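Local coordinates for Exo-beta-1,3-galactanase (PDB 5FLW), which probably hydrolyses beta-1,3-linked galactan chains from their non-reducing ends, as a family 43 glycoside hydrolase with exo-beta-1,3-galactanase activity, at residues G22-W32 and V245-D253; R156-R164 and V173-A181. One frame throughout, in Å; residues are numbered along the deposited sequence.

Interaction 1. Residues G22-W32 and V245-D253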
# COMPACT_ATOMS: atom_id res chain seq x y z
N GLY A 22 -2.22 6.26 2.28
CA GLY A 22 -1.13 5.36 1.92
C GLY A 22 -1.20 4.03 2.65
O GLY A 22 -0.15 3.48 3.00
N ILE A 23 -2.41 3.46 2.84
CA ILE A 23 -2.58 2.40 3.84
C ILE A 23 -2.01 1.05 3.39
O ILE A 23 -1.96 0.71 2.19
CB ILE A 23 -4.04 2.22 4.33
CG1 ILE A 23 -4.94 1.65 3.22
CG2 ILE A 23 -4.56 3.49 4.91
CD1 ILE A 23 -6.37 1.38 3.68
N GLY A 24 -1.63 0.26 4.39
CA GLY A 24 -1.61 -1.18 4.27
C GLY A 24 -2.88 -1.73 4.90
O GLY A 24 -3.45 -1.11 5.83
N LEU A 25 -3.33 -2.89 4.39
CA LEU A 25 -4.48 -3.61 4.90
C LEU A 25 -4.13 -5.08 5.05
O LEU A 25 -3.58 -5.69 4.12
CB LEU A 25 -5.67 -3.58 3.94
CG LEU A 25 -6.61 -2.41 3.93
CD1 LEU A 25 -7.54 -2.57 2.73
CD2 LEU A 25 -7.38 -2.40 5.24
N GLN A 26 -4.50 -5.67 6.19
CA GLN A 26 -4.30 -7.09 6.46
C GLN A 26 -5.52 -7.62 7.20
O GLN A 26 -6.05 -6.94 8.08
CB GLN A 26 -3.12 -7.29 7.41
CG GLN A 26 -1.75 -7.11 6.79
CD GLN A 26 -1.48 -8.19 5.78
OE1 GLN A 26 -1.33 -9.36 6.13
NE2 GLN A 26 -1.42 -7.81 4.51
N LYS A 27 -5.96 -8.83 6.85
CA LYS A 27 -7.02 -9.50 7.58
C LYS A 27 -6.38 -10.50 8.54
O LYS A 27 -5.70 -11.43 8.10
CB LYS A 27 -8.00 -10.19 6.63
CG LYS A 27 -9.35 -10.49 7.30
CD LYS A 27 -10.27 -11.28 6.39
CE LYS A 27 -11.64 -11.49 7.03
NZ LYS A 27 -12.64 -12.07 6.06
N PHE A 28 -6.57 -10.28 9.85
CA PHE A 28 -6.11 -11.19 10.89
C PHE A 28 -7.34 -11.65 11.66
O PHE A 28 -8.08 -10.82 12.22
CB PHE A 28 -5.17 -10.46 11.86
CG PHE A 28 -3.95 -9.87 11.21
CD1 PHE A 28 -3.16 -10.63 10.36
CD2 PHE A 28 -3.57 -8.56 11.50
CE1 PHE A 28 -2.01 -10.10 9.78
CE2 PHE A 28 -2.43 -8.01 10.92
CZ PHE A 28 -1.64 -8.79 10.06
N GLY A 29 -7.55 -12.97 11.73
CA GLY A 29 -8.83 -13.47 12.21
C GLY A 29 -9.97 -13.02 11.29
O GLY A 29 -9.89 -13.11 10.05
N ASP A 30 -11.03 -12.50 11.89
CA ASP A 30 -12.20 -12.07 11.16
C ASP A 30 -12.24 -10.55 10.93
O ASP A 30 -13.27 -10.01 10.49
CB ASP A 30 -13.45 -12.55 11.90
CG ASP A 30 -13.68 -11.80 13.23
OD1 ASP A 30 -12.76 -11.07 13.69
OD2 ASP A 30 -14.78 -11.93 13.82
N THR A 31 -11.14 -9.85 11.21
CA THR A 31 -11.10 -8.39 11.24
C THR A 31 -10.03 -7.86 10.29
O THR A 31 -8.93 -8.41 10.22
CB THR A 31 -10.83 -7.96 12.68
OG1 THR A 31 -11.90 -8.43 13.51
CG2 THR A 31 -10.68 -6.45 12.81
N TRP A 32 -10.37 -6.78 9.57
CA TRP A 32 -9.41 -6.06 8.73
C TRP A 32 -8.68 -5.01 9.56
O TRP A 32 -9.30 -4.27 10.33
CB TRP A 32 -10.11 -5.40 7.54
CG TRP A 32 -10.47 -6.41 6.46
CD1 TRP A 32 -11.68 -7.03 6.28
CD2 TRP A 32 -9.61 -6.91 5.43
NE1 TRP A 32 -11.61 -7.90 5.21
CE2 TRP A 32 -10.36 -7.83 4.66
CE3 TRP A 32 -8.28 -6.64 5.07
CZ2 TRP A 32 -9.82 -8.50 3.57
CZ3 TRP A 32 -7.73 -7.33 3.97
CH2 TRP A 32 -8.51 -8.24 3.23
N VAL A 245 -3.78 4.62 -7.01
CA VAL A 245 -3.99 3.30 -6.42
C VAL A 245 -3.12 3.16 -5.18
O VAL A 245 -1.94 3.54 -5.15
CB VAL A 245 -3.74 2.15 -7.42
CG1 VAL A 245 -2.29 2.11 -7.90
CG2 VAL A 245 -4.12 0.81 -6.79
N ASP A 246 -3.73 2.66 -4.12
CA ASP A 246 -2.99 2.35 -2.91
C ASP A 246 -2.96 0.86 -2.63
O ASP A 246 -1.89 0.32 -2.33
CB ASP A 246 -3.60 3.04 -1.69
CG ASP A 246 -2.87 2.66 -0.44
OD1 ASP A 246 -1.77 3.22 -0.25
OD2 ASP A 246 -3.36 1.74 0.29
N ILE A 247 -4.11 0.20 -2.71
CA ILE A 247 -4.19 -1.22 -2.37
C ILE A 247 -5.41 -1.82 -3.05
O ILE A 247 -6.42 -1.15 -3.28
CB ILE A 247 -4.21 -1.41 -0.83
CG1 ILE A 247 -3.96 -2.88 -0.46
CG2 ILE A 247 -5.51 -0.83 -0.21
CD1 ILE A 247 -3.51 -3.06 0.98
N VAL A 248 -5.29 -3.10 -3.42
CA VAL A 248 -6.40 -3.97 -3.82
C VAL A 248 -6.38 -5.16 -2.86
O VAL A 248 -5.30 -5.73 -2.60
CB VAL A 248 -6.24 -4.42 -5.29
CG1 VAL A 248 -7.32 -5.44 -5.68
CG2 VAL A 248 -6.25 -3.23 -6.24
N VAL A 249 -7.53 -5.49 -2.28
CA VAL A 249 -7.62 -6.66 -1.39
C VAL A 249 -8.69 -7.65 -1.84
O VAL A 249 -9.75 -7.24 -2.32
CB VAL A 249 -7.79 -6.30 0.10
CG1 VAL A 249 -6.52 -5.62 0.64
CG2 VAL A 249 -9.06 -5.48 0.31
N PRO A 250 -8.44 -8.96 -1.71
CA PRO A 250 -9.51 -9.94 -1.86
C PRO A 250 -10.40 -9.95 -0.61
O PRO A 250 -9.93 -9.80 0.53
CB PRO A 250 -8.75 -11.27 -2.01
CG PRO A 250 -7.44 -11.06 -1.27
CD PRO A 250 -7.14 -9.56 -1.34
N LEU A 251 -11.71 -10.10 -0.82
CA LEU A 251 -12.68 -10.03 0.27
C LEU A 251 -13.25 -11.38 0.71
O LEU A 251 -13.80 -11.47 1.82
CB LEU A 251 -13.83 -9.07 -0.07
CG LEU A 251 -13.41 -7.62 -0.34
CD1 LEU A 251 -14.58 -6.87 -0.91
CD2 LEU A 251 -12.93 -6.93 0.91
N ASP A 252 -13.16 -12.42 -0.11
CA ASP A 252 -13.78 -13.70 0.23
C ASP A 252 -12.89 -14.49 1.19
O ASP A 252 -11.75 -14.12 1.48
CB ASP A 252 -14.02 -14.53 -1.02
CG ASP A 252 -15.04 -13.93 -1.96
OD1 ASP A 252 -15.77 -12.99 -1.56
OD2 ASP A 252 -15.13 -14.44 -3.10
N ASP A 253 -13.42 -15.63 1.65
CA ASP A 253 -12.73 -16.44 2.66
C ASP A 253 -11.38 -16.95 2.16
O ASP A 253 -10.42 -17.03 2.92
CB ASP A 253 -13.62 -17.58 3.16
CG ASP A 253 -14.72 -17.11 4.12
OD1 ASP A 253 -14.61 -15.99 4.67
OD2 ASP A 253 -15.72 -17.86 4.29
O HOH W 1 -13.57 -10.06 4.31
O HOH W 2 -12.81 -14.55 5.54
O HOH W 3 -11.55 -12.89 4.06
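I247 reaches across to L25 with the end of its side chain. Its CG1 is anti to the backbone N (chi1 -166°) and the chain runs on extended, which carries CD1 to 3.7 Å from L25 CB, close against the backbone of L25. L25 CD1, which I247 CG2 also approaches, meets V249 CG1 at 3.8 Å, L25 and V249 crossing at about a right angle. V249 also takes the six-membered end of the W32 indole, CH2 lying 3.8 Å from V249 CB, and L251 CD2 adds a looser touch at CZ2. At the edge of the indole, near its plane, is the P250 carbonyl, with O 3.3 Å from W32 CZ2. K27 CB covers one face of this ring.

Polar contacts gather at the two ends. D246, with CG anti to its N (chi1 177°), projects at the G22-I23 peptide: OD2 comes within 2.6 Å of I23 O, while OD1 forms a salt bridge with R83. At the exposed end, one water sits in the plane of the W32 ring and joins three groups. It accepts from W32 NE1 and from K27 NZ, and donates to L251 O at 2.9 Å, tying the indole and the lysine to the end of the other strand.

The strand segments 24-28 and 245-250 run nearly parallel, 13° apart, but their axes stay 7.7 Å from each other, too wide for backbone pairing. D246 and I247 instead make a classic bulge against I264 in their own sheet. Side chains packing between the inner strands of the first and last blades help to close the ring of the five-bladed beta-propeller of family 43.

Interaction 2. Residues R156-R164 and V173-A181; sequences RDHGTHIYR and VEDVACERA
V173 and R164 start the pairing: V173 N donates to R164 O, and V173 CG2 lies over one face of the R164 guanidinium, toward its rim. E174 comes next and bulges with V173 against R164. Its extended side chain offers OE1 to the arginine, which bends at chi3 (54°) to grip it side-on in a salt bridge, NE at 2.9 Å and NH2 at 3.1 Å from E174 OE1. The oxygen lies in the guanidinium plane although the carboxylate is turned 74° from it; OE2 of E174 is taken by H224.

D175 points to the other face of the sheet, where its OD1 accepts from H161 ND1 at 2.6 Å, on the syn side but tilted out of the carboxylate plane, the oxygen lying in the plane of the imidazole. The bond is nearly straight (171°). D155 receives NE2 of the same ring, so both imidazole nitrogens are held and its rotation is fixed. V176 and A177 form a second classic bulge: both turn their N to I162 O, V176 at 2.8 Å and A177 weakly, while I162 N donates to A177 O. These bulges lie in a beta hairpin, strands 159-165 and 172-179, the outer half of a four-stranded blade of the propeller.

Past the bulge, C178 SG sits over the H161 ring, 3.6 Å from its centroid, in a sulfur-aromatic contact; Y163 OH covers the opposite face, sandwiching the imidazole. E179 pairs with T160, E179 N donating to T160 O and T160 N to E179 O, both at 2.9 Å. R180 then leaves the strand and lays its guanidinium flat over H158 O, 3.3 Å from CZ, while NE bonds to P185 O and a water links NH2 weakly to R156 O.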
# COMPACT_ATOMS: atom_id res chain seq x y z
N ARG A 156 13.96 4.34 -8.39
CA ARG A 156 13.94 5.22 -9.56
C ARG A 156 15.02 4.87 -10.60
O ARG A 156 14.85 5.16 -11.79
CB ARG A 156 14.02 6.69 -9.17
CG ARG A 156 13.56 7.67 -10.30
CD ARG A 156 12.06 7.54 -10.63
NE ARG A 156 11.26 7.29 -9.43
CZ ARG A 156 10.66 8.23 -8.68
NH1 ARG A 156 10.73 9.53 -9.00
NH2 ARG A 156 9.98 7.87 -7.59
N ASP A 157 16.14 4.26 -10.17
CA ASP A 157 17.21 3.97 -11.11
C ASP A 157 16.99 2.66 -11.89
O ASP A 157 17.65 2.46 -12.91
CB ASP A 157 18.56 3.88 -10.41
CG ASP A 157 18.96 5.16 -9.68
OD1 ASP A 157 18.76 6.27 -10.21
OD2 ASP A 157 19.47 5.00 -8.55
N HIS A 158 16.10 1.75 -11.40
CA HIS A 158 16.04 0.40 -11.98
C HIS A 158 14.65 -0.06 -12.39
O HIS A 158 14.50 -0.73 -13.44
CB HIS A 158 16.66 -0.67 -11.05
CG HIS A 158 18.09 -0.41 -10.69
ND1 HIS A 158 18.49 -0.09 -9.41
CD2 HIS A 158 19.21 -0.39 -11.45
CE1 HIS A 158 19.80 0.10 -9.39
NE2 HIS A 158 20.26 -0.07 -10.62
N GLY A 159 13.63 0.25 -11.60
CA GLY A 159 12.30 -0.26 -11.81
C GLY A 159 11.69 -0.55 -10.46
O GLY A 159 12.23 -0.17 -9.42
N THR A 160 10.54 -1.22 -10.46
CA THR A 160 9.89 -1.58 -9.21
C THR A 160 10.19 -3.05 -8.91
O THR A 160 9.93 -3.92 -9.76
CB THR A 160 8.41 -1.23 -9.23
OG1 THR A 160 8.30 0.19 -9.44
CG2 THR A 160 7.72 -1.62 -7.92
N HIS A 161 10.80 -3.29 -7.74
CA HIS A 161 11.24 -4.62 -7.33
C HIS A 161 10.12 -5.37 -6.63
O HIS A 161 9.28 -4.78 -5.93
CB HIS A 161 12.39 -4.54 -6.32
CG HIS A 161 13.62 -3.87 -6.83
ND1 HIS A 161 14.73 -4.56 -7.28
CD2 HIS A 161 13.94 -2.56 -6.93
CE1 HIS A 161 15.67 -3.71 -7.64
NE2 HIS A 161 15.21 -2.48 -7.45
N ILE A 162 10.16 -6.69 -6.77
CA ILE A 162 9.56 -7.62 -5.82
C ILE A 162 10.73 -8.25 -5.08
O ILE A 162 11.57 -8.91 -5.69
CB ILE A 162 8.72 -8.70 -6.52
CG1 ILE A 162 7.58 -8.07 -7.35
CG2 ILE A 162 8.20 -9.70 -5.48
CD1 ILE A 162 6.76 -9.05 -8.17
N TYR A 163 10.82 -7.99 -3.77
CA TYR A 163 11.88 -8.51 -2.92
C TYR A 163 11.31 -9.60 -2.02
O TYR A 163 10.28 -9.39 -1.37
CB TYR A 163 12.41 -7.41 -2.02
CG TYR A 163 13.25 -6.35 -2.67
CD1 TYR A 163 14.36 -6.68 -3.47
CD2 TYR A 163 12.99 -4.99 -2.43
CE1 TYR A 163 15.17 -5.68 -4.03
CE2 TYR A 163 13.77 -4.00 -2.99
CZ TYR A 163 14.86 -4.34 -3.78
OH TYR A 163 15.62 -3.36 -4.33
N ARG A 164 11.98 -10.75 -1.95
CA ARG A 164 11.56 -11.81 -1.04
C ARG A 164 12.20 -11.59 0.33
O ARG A 164 13.40 -11.30 0.42
CB ARG A 164 11.89 -13.20 -1.57
CG ARG A 164 11.35 -14.35 -0.70
CD ARG A 164 11.42 -15.69 -1.41
NE ARG A 164 12.77 -15.98 -1.90
CZ ARG A 164 13.68 -16.71 -1.25
NH1 ARG A 164 13.39 -17.25 -0.07
NH2 ARG A 164 14.89 -16.93 -1.80
N VAL A 173 16.17 -11.14 1.08
CA VAL A 173 17.12 -12.18 0.68
C VAL A 173 17.15 -12.42 -0.83
O VAL A 173 18.03 -13.15 -1.30
CB VAL A 173 16.90 -13.52 1.44
CG1 VAL A 173 17.00 -13.33 2.98
CG2 VAL A 173 15.59 -14.19 1.06
N GLU A 174 16.24 -11.82 -1.61
CA GLU A 174 16.24 -12.07 -3.04
C GLU A 174 15.58 -10.92 -3.79
O GLU A 174 14.52 -10.43 -3.39
CB GLU A 174 15.54 -13.38 -3.40
CG GLU A 174 15.67 -13.74 -4.87
CD GLU A 174 14.71 -14.82 -5.30
OE1 GLU A 174 14.09 -15.46 -4.42
OE2 GLU A 174 14.57 -15.02 -6.53
N ASP A 175 16.21 -10.50 -4.89
CA ASP A 175 15.61 -9.54 -5.83
C ASP A 175 14.85 -10.40 -6.85
O ASP A 175 15.42 -10.92 -7.82
CB ASP A 175 16.70 -8.65 -6.43
CG ASP A 175 16.17 -7.46 -7.22
OD1 ASP A 175 14.96 -7.14 -7.17
OD2 ASP A 175 17.02 -6.78 -7.84
N VAL A 176 13.55 -10.62 -6.57
CA VAL A 176 12.75 -11.59 -7.33
C VAL A 176 12.48 -11.08 -8.74
O VAL A 176 12.54 -11.84 -9.73
CB VAL A 176 11.43 -11.88 -6.58
CG1 VAL A 176 10.46 -12.68 -7.45
CG2 VAL A 176 11.69 -12.61 -5.30
N ALA A 177 12.15 -9.79 -8.86
CA ALA A 177 11.81 -9.15 -10.12
C ALA A 177 12.09 -7.66 -9.98
O ALA A 177 12.07 -7.11 -8.87
CB ALA A 177 10.33 -9.36 -10.49
N CYS A 178 12.37 -7.02 -11.12
CA CYS A 178 12.51 -5.57 -11.14
C CYS A 178 11.95 -5.12 -12.49
O CYS A 178 12.57 -5.36 -13.53
CB CYS A 178 13.96 -5.14 -10.95
SG CYS A 178 14.12 -3.34 -10.79
N GLU A 179 10.76 -4.51 -12.46
CA GLU A 179 10.01 -4.25 -13.69
C GLU A 179 9.84 -2.76 -13.94
O GLU A 179 9.48 -1.99 -13.04
CB GLU A 179 8.61 -4.93 -13.68
CG GLU A 179 8.70 -6.44 -13.48
CD GLU A 179 9.30 -7.15 -14.70
OE1 GLU A 179 9.09 -6.67 -15.84
OE2 GLU A 179 9.97 -8.20 -14.51
N ARG A 180 10.05 -2.38 -15.20
CA ARG A 180 9.64 -1.09 -15.71
C ARG A 180 8.34 -1.29 -16.47
O ARG A 180 8.11 -2.35 -17.05
CB ARG A 180 10.70 -0.48 -16.63
CG ARG A 180 11.95 0.02 -15.91
CD ARG A 180 12.95 0.51 -16.92
NE ARG A 180 14.05 1.28 -16.34
CZ ARG A 180 15.29 0.83 -16.20
NH1 ARG A 180 15.61 -0.39 -16.58
NH2 ARG A 180 16.22 1.61 -15.66
N ALA A 181 7.47 -0.28 -16.41
CA ALA A 181 6.23 -0.36 -17.16
C ALA A 181 6.52 -0.33 -18.66
O ALA A 181 7.58 0.13 -19.12
CB ALA A 181 5.25 0.76 -16.77
O HOH W 4 14.33 3.27 -14.01

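How the interactions relate
Interaction 1 is between blades and interaction 2 within one blade. The first joins two blades far apart in sequence, about 10 Å from the centre of the chain to the centre of the contact, whereas the second is centred at about 16 Å. Their centres are about 23 Å apart and their nearest atoms about 11 Å, so neither touches the other. Along the chain, the 156-164/173-181 hairpin lies within the 212 residues that separate the two segments of interaction 1. Active sites of family 43 enzymes lie near the propeller axis, so interaction 1, on inner strands, is probably the closer of the two to the catalytic centre.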